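Local coordinates for putative phophotriesterase (Proteus mirabilis, PDB 3RHG), which probably hydrolyses ester bonds at a two-metal zinc centre, as a member of the phosphotriesterase family of metal-dependent hydrolases, at residues A[254-262]-A[296-307]; A[74-85]-A[110-118]. All blocks are in the same frame, centred on the assembly; numbering follows the deposited sequence.

Contact 1: residues A[254-262]-A[296-307]; sequences MIGLDISFP and FLKQMWAKNGGN. With BEZ (benzoic acid), chain D.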
# COMPACT_ATOMS: atom_id res chain seq x y z
N MET A 254 4.78 -11.61 5.34
CA MET A 254 4.33 -10.21 5.45
C MET A 254 3.59 -9.83 4.18
O MET A 254 3.53 -8.66 3.80
CB MET A 254 5.50 -9.28 5.72
CG MET A 254 6.22 -9.65 7.00
SD MET A 254 7.88 -8.93 7.16
CE MET A 254 7.50 -7.20 7.31
N ILE A 255 3.02 -10.83 3.52
CA ILE A 255 2.43 -10.57 2.21
C ILE A 255 1.14 -9.80 2.38
O ILE A 255 0.21 -10.28 3.03
CB ILE A 255 2.22 -11.90 1.44
CG1 ILE A 255 3.59 -12.51 1.12
CG2 ILE A 255 1.41 -11.67 0.12
CD1 ILE A 255 3.52 -13.91 0.52
N GLY A 256 1.09 -8.61 1.78
CA GLY A 256 -0.04 -7.71 1.96
C GLY A 256 -0.05 -6.95 3.28
O GLY A 256 -1.08 -6.36 3.66
N LEU A 257 1.10 -6.90 3.96
CA LEU A 257 1.15 -6.17 5.22
C LEU A 257 0.87 -4.66 4.99
O LEU A 257 0.03 -4.04 5.68
CB LEU A 257 2.50 -6.44 5.91
CG LEU A 257 2.79 -5.63 7.18
CD1 LEU A 257 1.85 -6.08 8.23
CD2 LEU A 257 4.22 -5.84 7.61
N ASP A 258 1.54 -4.06 4.02
CA ASP A 258 1.22 -2.71 3.52
C ASP A 258 1.29 -1.65 4.61
O ASP A 258 0.42 -0.77 4.69
CB ASP A 258 -0.17 -2.65 2.87
CG ASP A 258 -0.28 -3.49 1.58
OD1 ASP A 258 0.72 -4.09 1.09
OD2 ASP A 258 -1.40 -3.54 1.04
N ILE A 259 2.33 -1.73 5.44
CA ILE A 259 2.48 -0.79 6.56
C ILE A 259 3.92 -0.30 6.57
O ILE A 259 4.86 -1.05 6.25
CB ILE A 259 2.17 -1.46 7.92
CG1 ILE A 259 0.71 -1.92 7.98
CG2 ILE A 259 2.48 -0.54 9.09
CD1 ILE A 259 0.39 -2.79 9.23
N SER A 260 4.08 0.97 6.93
CA SER A 260 5.40 1.53 7.15
C SER A 260 5.57 1.82 8.64
O SER A 260 4.72 2.46 9.27
CB SER A 260 5.58 2.80 6.30
OG SER A 260 5.32 2.55 4.92
N PHE A 261 6.66 1.33 9.21
CA PHE A 261 6.92 1.51 10.62
C PHE A 261 7.88 2.69 10.82
O PHE A 261 8.82 2.89 10.03
CB PHE A 261 7.45 0.20 11.20
CG PHE A 261 6.50 -0.94 11.00
CD1 PHE A 261 5.47 -1.16 11.91
CD2 PHE A 261 6.60 -1.76 9.88
CE1 PHE A 261 4.57 -2.19 11.71
CE2 PHE A 261 5.70 -2.79 9.67
CZ PHE A 261 4.69 -3.02 10.58
N PRO A 262 7.63 3.50 11.84
CA PRO A 262 8.48 4.67 12.01
C PRO A 262 9.97 4.33 12.22
O PRO A 262 10.84 5.10 11.82
CB PRO A 262 7.90 5.36 13.24
CG PRO A 262 6.46 4.92 13.29
CD PRO A 262 6.36 3.58 12.58
N PHE A 296 -1.54 -9.27 12.68
CA PHE A 296 -1.20 -9.10 14.08
C PHE A 296 -1.69 -7.78 14.65
O PHE A 296 -1.45 -7.49 15.82
CB PHE A 296 0.31 -9.28 14.33
CG PHE A 296 1.17 -8.06 14.01
CD1 PHE A 296 1.66 -7.26 15.05
CD2 PHE A 296 1.52 -7.74 12.69
CE1 PHE A 296 2.46 -6.13 14.78
CE2 PHE A 296 2.33 -6.62 12.39
CZ PHE A 296 2.82 -5.83 13.44
N LEU A 297 -2.39 -7.02 13.80
CA LEU A 297 -2.95 -5.71 14.13
C LEU A 297 -4.36 -5.65 13.59
O LEU A 297 -4.65 -6.26 12.56
CB LEU A 297 -2.13 -4.59 13.47
CG LEU A 297 -0.67 -4.41 13.90
CD1 LEU A 297 0.11 -3.53 12.90
CD2 LEU A 297 -0.57 -3.84 15.36
N LYS A 298 -5.25 -4.92 14.26
CA LYS A 298 -6.62 -4.87 13.79
C LYS A 298 -6.71 -4.24 12.41
O LYS A 298 -7.63 -4.54 11.64
CB LYS A 298 -7.54 -4.14 14.80
CG LYS A 298 -7.70 -4.86 16.13
CD LYS A 298 -8.84 -4.26 16.93
CE LYS A 298 -8.94 -4.89 18.31
NZ LYS A 298 -10.06 -4.31 19.11
N GLN A 299 -5.77 -3.34 12.09
CA GLN A 299 -5.82 -2.66 10.80
C GLN A 299 -5.61 -3.63 9.64
O GLN A 299 -5.93 -3.30 8.49
CB GLN A 299 -4.77 -1.55 10.72
CG GLN A 299 -3.37 -2.08 10.49
CD GLN A 299 -2.35 -0.97 10.63
OE1 GLN A 299 -1.94 -0.63 11.74
NE2 GLN A 299 -1.94 -0.39 9.50
N MET A 300 -5.09 -4.82 9.92
CA MET A 300 -4.86 -5.78 8.85
C MET A 300 -6.11 -6.57 8.45
O MET A 300 -6.14 -7.22 7.40
CB MET A 300 -3.72 -6.72 9.20
CG MET A 300 -2.42 -5.98 9.45
SD MET A 300 -1.05 -7.02 9.95
CE MET A 300 -0.82 -8.07 8.48
N TRP A 301 -7.13 -6.53 9.30
CA TRP A 301 -8.37 -7.23 8.97
C TRP A 301 -9.02 -6.63 7.72
O TRP A 301 -9.03 -5.40 7.56
CB TRP A 301 -9.35 -7.08 10.14
CG TRP A 301 -8.96 -7.84 11.36
CD1 TRP A 301 -8.11 -8.93 11.44
CD2 TRP A 301 -9.47 -7.63 12.67
NE1 TRP A 301 -8.06 -9.38 12.74
CE2 TRP A 301 -8.88 -8.59 13.51
CE3 TRP A 301 -10.35 -6.69 13.22
CZ2 TRP A 301 -9.15 -8.65 14.89
CZ3 TRP A 301 -10.63 -6.76 14.57
CH2 TRP A 301 -10.04 -7.74 15.39
N ALA A 302 -9.55 -7.48 6.84
CA ALA A 302 -10.26 -7.01 5.65
C ALA A 302 -11.45 -6.09 5.96
O ALA A 302 -11.71 -5.14 5.21
CB ALA A 302 -10.70 -8.18 4.78
N LYS A 303 -12.17 -6.36 7.05
CA LYS A 303 -13.31 -5.52 7.44
C LYS A 303 -12.88 -4.07 7.72
O LYS A 303 -13.69 -3.13 7.70
CB LYS A 303 -14.03 -6.13 8.66
CG LYS A 303 -13.19 -6.16 9.94
CD LYS A 303 -13.69 -7.20 10.94
CE LYS A 303 -14.72 -6.61 11.87
NZ LYS A 303 -15.83 -5.97 11.12
N ASN A 304 -11.60 -3.90 8.00
CA ASN A 304 -11.05 -2.56 8.23
C ASN A 304 -10.33 -1.98 7.02
O ASN A 304 -9.74 -0.91 7.12
CB ASN A 304 -10.16 -2.54 9.47
CG ASN A 304 -10.95 -2.73 10.75
OD1 ASN A 304 -12.08 -2.25 10.87
ND2 ASN A 304 -10.38 -3.47 11.70
N GLY A 305 -10.40 -2.68 5.88
CA GLY A 305 -9.72 -2.24 4.66
C GLY A 305 -8.31 -2.77 4.51
O GLY A 305 -7.58 -2.38 3.58
N GLY A 306 -7.91 -3.68 5.40
CA GLY A 306 -6.64 -4.39 5.26
C GLY A 306 -6.83 -5.55 4.35
O GLY A 306 -7.88 -5.66 3.71
N ASN A 307 -5.84 -6.45 4.28
CA ASN A 307 -5.91 -7.54 3.32
C ASN A 307 -6.46 -8.86 3.85
O ASN A 307 -6.76 -9.75 3.06
CB ASN A 307 -4.59 -7.71 2.58
CG ASN A 307 -4.30 -6.52 1.67
OD1 ASN A 307 -5.19 -6.07 0.94
ND2 ASN A 307 -3.09 -5.98 1.75
C BEZ D . 9.07 -6.38 13.20
O1 BEZ D . 10.07 -7.10 13.39
O2 BEZ D . 9.00 -5.26 13.76
C1 BEZ D . 7.95 -6.84 12.32
C2 BEZ D . 7.93 -8.14 11.81
C3 BEZ D . 6.87 -8.56 11.00
C4 BEZ D . 5.84 -7.67 10.70
C5 BEZ D . 5.87 -6.38 11.20
C6 BEZ D . 6.92 -5.96 12.02
O HOH W 1 -3.21 -6.37 5.61
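Leu257 overlaps the end of Met300, its CD1 branch lying across the sulfur and terminal methyl. Leu257 CD1 is 3.3 Å from Met300 CE, tighter than usual for two carbons. The leucine CG stands anti to the backbone N (chi1 173°). This brings the branches back to the loop 296-307, although the residue leaves the backbone pointing away from that loop. The other branch, CD2, faces bound benzoic acid, 3.9 Å from BEZ C4. Leu257 CD1 also touches the edge of the Phe296 ring, near its plane. Phe296 CE2 is 3.7 Å from BEZ C5. Phe261 turns one face to the ligand, with CZ 3.6 Å from BEZ C5.

Ile259 uses both branches. CG2 lies over a face of the Phe261 ring. CD1 meets Leu297 CD1 at 3.8 Å and rests against the Gln299 amide. That amide is held from elsewhere, by Asn68 at OE1 and the carbonyl of Leu58 at NE2.

The polar end of the contact centres on Asn307. Its ND2 donates a hydrogen bond to Gly256 O at 2.8 Å, in the carbonyl plane and on a lone pair. The same ND2 also donates to Asp258 OD2, 3.1 Å away, coming from above the carboxylate plane. The carboxylate and amide planes are almost perpendicular (88°). A water adds a further link, donating to Gly256 O and accepting from Asn307 N. Gly256 has positive phi within the type II turn from Met254 to Leu257. Trp56 of the second subunit packs on Asn307.

The two segments are the loops after strands 249-252 and 289-291. They meet at the C-terminal mouth of a (beta/alpha)8 barrel. There they form one apolar wall of the benzoic acid pocket, beside the metal site of the phosphotriesterase family.

Contact 2: residues A[74-85]-A[110-118]; sequences IEDVIFELNNFK and QVAELTGIN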
# COMPACT_ATOMS: atom_id res chain seq x y z
N ILE A 74 -13.31 -12.42 19.68
CA ILE A 74 -13.57 -13.64 18.92
C ILE A 74 -14.52 -13.43 17.72
O ILE A 74 -14.32 -14.04 16.67
CB ILE A 74 -14.02 -14.83 19.81
CG1 ILE A 74 -14.02 -16.13 18.99
CG2 ILE A 74 -15.40 -14.54 20.40
CD1 ILE A 74 -14.08 -17.39 19.82
N GLU A 75 -15.55 -12.60 17.87
CA GLU A 75 -16.49 -12.31 16.78
C GLU A 75 -15.75 -11.77 15.56
O GLU A 75 -16.05 -12.12 14.41
CB GLU A 75 -17.55 -11.29 17.22
CG GLU A 75 -17.92 -11.33 18.71
CD GLU A 75 -17.10 -10.35 19.55
OE1 GLU A 75 -16.33 -10.82 20.41
OE2 GLU A 75 -17.23 -9.11 19.37
N ASP A 76 -14.81 -10.87 15.81
CA ASP A 76 -14.04 -10.26 14.72
C ASP A 76 -13.13 -11.28 14.05
O ASP A 76 -13.01 -11.33 12.82
CB ASP A 76 -13.20 -9.09 15.24
CG ASP A 76 -14.04 -7.89 15.64
OD1 ASP A 76 -15.04 -7.60 14.95
OD2 ASP A 76 -13.69 -7.23 16.63
N VAL A 77 -12.45 -12.08 14.87
CA VAL A 77 -11.57 -13.14 14.35
C VAL A 77 -12.34 -14.17 13.50
O VAL A 77 -11.90 -14.54 12.40
CB VAL A 77 -10.78 -13.81 15.51
CG1 VAL A 77 -9.96 -15.00 15.00
CG2 VAL A 77 -9.88 -12.78 16.20
N ILE A 78 -13.49 -14.62 13.98
CA ILE A 78 -14.30 -15.58 13.23
C ILE A 78 -14.77 -14.96 11.91
O ILE A 78 -14.74 -15.62 10.87
CB ILE A 78 -15.48 -16.09 14.06
CG1 ILE A 78 -14.97 -17.05 15.14
CG2 ILE A 78 -16.51 -16.78 13.16
CD1 ILE A 78 -16.02 -17.48 16.13
N PHE A 79 -15.21 -13.70 11.95
CA PHE A 79 -15.63 -13.04 10.74
C PHE A 79 -14.50 -13.03 9.70
O PHE A 79 -14.69 -13.32 8.53
CB PHE A 79 -16.08 -11.61 11.05
CG PHE A 79 -16.67 -10.90 9.88
CD1 PHE A 79 -17.99 -11.12 9.50
CD2 PHE A 79 -15.90 -10.00 9.15
CE1 PHE A 79 -18.53 -10.46 8.41
CE2 PHE A 79 -16.45 -9.33 8.05
CZ PHE A 79 -17.76 -9.57 7.69
N GLU A 80 -13.29 -12.71 10.15
CA GLU A 80 -12.14 -12.64 9.25
C GLU A 80 -11.73 -14.02 8.76
O GLU A 80 -11.33 -14.19 7.60
CB GLU A 80 -10.99 -11.95 9.95
CG GLU A 80 -11.23 -10.45 10.09
CD GLU A 80 -11.16 -9.74 8.75
OE1 GLU A 80 -10.19 -10.00 7.99
OE2 GLU A 80 -12.07 -8.92 8.45
N LEU A 81 -11.83 -15.02 9.63
CA LEU A 81 -11.47 -16.38 9.26
C LEU A 81 -12.41 -16.93 8.20
O LEU A 81 -12.03 -17.76 7.39
CB LEU A 81 -11.51 -17.28 10.49
CG LEU A 81 -10.30 -17.22 11.41
CD1 LEU A 81 -10.59 -18.00 12.67
CD2 LEU A 81 -9.04 -17.76 10.68
N ASN A 82 -13.66 -16.46 8.21
CA ASN A 82 -14.61 -16.96 7.23
C ASN A 82 -14.18 -16.63 5.80
O ASN A 82 -14.46 -17.40 4.87
CB ASN A 82 -16.04 -16.50 7.55
CG ASN A 82 -16.62 -17.23 8.75
OD1 ASN A 82 -16.17 -18.31 9.12
ND2 ASN A 82 -17.63 -16.62 9.39
N ASN A 83 -13.46 -15.52 5.63
CA ASN A 83 -12.90 -15.18 4.32
C ASN A 83 -11.91 -16.24 3.84
O ASN A 83 -11.87 -16.57 2.65
CB ASN A 83 -12.22 -13.81 4.36
CG ASN A 83 -13.21 -12.68 4.59
OD1 ASN A 83 -14.32 -12.71 4.06
ND2 ASN A 83 -12.82 -11.68 5.39
N PHE A 84 -11.12 -16.76 4.76
CA PHE A 84 -10.15 -17.81 4.46
C PHE A 84 -10.89 -19.12 4.19
O PHE A 84 -10.62 -19.82 3.20
CB PHE A 84 -9.19 -17.94 5.64
CG PHE A 84 -8.18 -19.05 5.50
CD1 PHE A 84 -7.27 -19.07 4.44
CD2 PHE A 84 -8.07 -20.02 6.50
CE1 PHE A 84 -6.31 -20.08 4.36
CE2 PHE A 84 -7.13 -21.02 6.43
CZ PHE A 84 -6.25 -21.06 5.36
N LYS A 85 -11.85 -19.43 5.06
CA LYS A 85 -12.60 -20.67 4.93
C LYS A 85 -13.33 -20.71 3.59
O LYS A 85 -13.34 -21.75 2.92
CB LYS A 85 -13.56 -20.81 6.12
CG LYS A 85 -14.31 -22.11 6.20
CD LYS A 85 -15.06 -22.19 7.53
CE LYS A 85 -16.27 -23.09 7.44
NZ LYS A 85 -16.97 -23.17 8.75
N GLN A 110 -11.87 -22.37 20.92
CA GLN A 110 -13.23 -21.95 20.63
C GLN A 110 -13.41 -21.69 19.13
O GLN A 110 -14.42 -22.08 18.52
CB GLN A 110 -13.60 -20.69 21.42
CG GLN A 110 -13.86 -20.94 22.91
CD GLN A 110 -13.74 -19.68 23.76
OE1 GLN A 110 -14.19 -18.61 23.36
NE2 GLN A 110 -13.13 -19.81 24.92
N VAL A 111 -12.43 -21.02 18.54
CA VAL A 111 -12.49 -20.73 17.11
C VAL A 111 -12.46 -22.01 16.26
O VAL A 111 -13.21 -22.16 15.28
CB VAL A 111 -11.35 -19.78 16.68
CG1 VAL A 111 -11.19 -19.78 15.15
CG2 VAL A 111 -11.62 -18.40 17.23
N ALA A 112 -11.58 -22.93 16.63
CA ALA A 112 -11.49 -24.19 15.92
C ALA A 112 -12.85 -24.90 15.94
O ALA A 112 -13.33 -25.42 14.92
CB ALA A 112 -10.41 -25.07 16.55
N GLU A 113 -13.47 -24.92 17.11
CA GLU A 113 -14.74 -25.61 17.29
C GLU A 113 -15.87 -24.94 16.49
O GLU A 113 -16.70 -25.61 15.87
CB GLU A 113 -15.10 -25.64 18.77
CG GLU A 113 -14.23 -26.59 19.57
CD GLU A 113 -14.48 -26.48 21.06
OE1 GLU A 113 -15.00 -25.42 21.49
OE2 GLU A 113 -14.16 -27.44 21.80
N LEU A 114 -15.90 -23.61 16.50
CA LEU A 114 -16.98 -22.88 15.83
C LEU A 114 -16.85 -22.88 14.30
O LEU A 114 -17.85 -22.88 13.60
CB LEU A 114 -17.08 -21.45 16.36
CG LEU A 114 -17.53 -21.38 17.82
CD1 LEU A 114 -17.25 -20.02 18.40
CD2 LEU A 114 -19.01 -21.72 17.95
N THR A 115 -15.61 -22.88 13.80
CA THR A 115 -15.38 -22.70 12.37
C THR A 115 -15.03 -23.99 11.66
O THR A 115 -15.20 -24.09 10.45
CB THR A 115 -14.22 -21.74 12.09
OG1 THR A 115 -13.00 -22.30 12.59
CG2 THR A 115 -14.48 -20.40 12.75
N GLY A 116 -14.52 -24.96 12.41
CA GLY A 116 -14.09 -26.22 11.82
C GLY A 116 -12.74 -26.11 11.14
O GLY A 116 -12.25 -27.07 10.55
N ILE A 117 -12.13 -24.93 11.22
CA ILE A 117 -10.76 -24.76 10.73
C ILE A 117 -9.79 -25.43 11.71
O ILE A 117 -10.02 -25.40 12.92
CB ILE A 117 -10.43 -23.26 10.58
CG1 ILE A 117 -11.37 -22.60 9.56
CG2 ILE A 117 -8.94 -23.04 10.25
CD1 ILE A 117 -11.33 -21.11 9.57
N ASN A 118 -8.75 -26.08 11.18
CA ASN A 118 -7.69 -26.66 12.00
C ASN A 118 -6.86 -25.49 12.54
O ASN A 118 -6.29 -24.74 11.76
CB ASN A 118 -6.77 -27.58 11.19
CG ASN A 118 -7.51 -28.75 10.55
OD1 ASN A 118 -8.35 -29.42 11.18
ND2 ASN A 118 -7.18 -29.03 9.28
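Val111 fits as a knob into the hole formed by Ile74, Val77, Ile78 and Leu81. Its CG1 stands anti to the backbone N. CG2 lies beside that N and makes the contact with Ile74, with CD1 of Ile74 3.7 Å from Val111 CG2. Ile74 has CG1 anti to its N (chi1 -170°) and runs on extended. Its CD1 therefore also lies against Gln110 CB, at 3.7 Å, where the two side chains cross at about a right angle.

Ile78 takes another rotamer, with CG1 beside the backbone N (chi1 -73°). This turns the longer branch to the helix 110-115. Ile78 CD1 meets Leu114 CD1 at 3.6 Å, and these two side chains lie roughly perpendicular. Ile78 CG1 touches the Thr115 methyl CG2 at 4.1 Å. The threonine hydroxyl is turned to its own chain. Thr115 OG1 donates to Val111 O at 2.7 Å and accepts from Ile117 N at 3.1 Å, closing an ST turn. Both bonds fix the rotation of the side chain and keep CG2 facing Ile78.

Gly116, with positive phi, ends the helix. Beyond it Ile117 sends CD1 to Leu81 CB, 3.9 Å away, and to Lys85 CB. The lysine chain is extended along its whole length. Lys85 NZ donates a hydrogen bond to Thr115 O at 2.6 Å, a carbonyl of the last helical turn. Leu81 and Ile117 both also touch Ile92 of strand 89-94.

The helix axes cross at -49°. This is neighbouring-helix packing in a (beta/alpha)8 barrel. The helices after the first and second strands of the parallel barrel meet outside strand 89-94, which links them.

In the fold
Contact 1 lies at the mouth of the barrel, between loops, and is buried. Contact 2 lies on the outer helical layer and is only partly buried. Contact 1 holds four residues of the benzoic acid pocket; contact 2 holds none. Their chemistry differs accordingly. Aromatic rings, a ligand and a buried asparagine that bonds a carbonyl and a carboxylate mark contact 1. Aliphatic knobs-into-holes packing, with Val111 as the knob, marks contact 2, with one lysine hydrogen bond at its exposed end. The contacts are about 18 Å apart, centre to centre, yet they touch. Glu80 of helix 74-86 probably accepts from the backbone N of Ala302 and of Lys303. Trp301 packs on Asp76. Helix 74-86 thus joins the loop 296-307 to the helix 105-115.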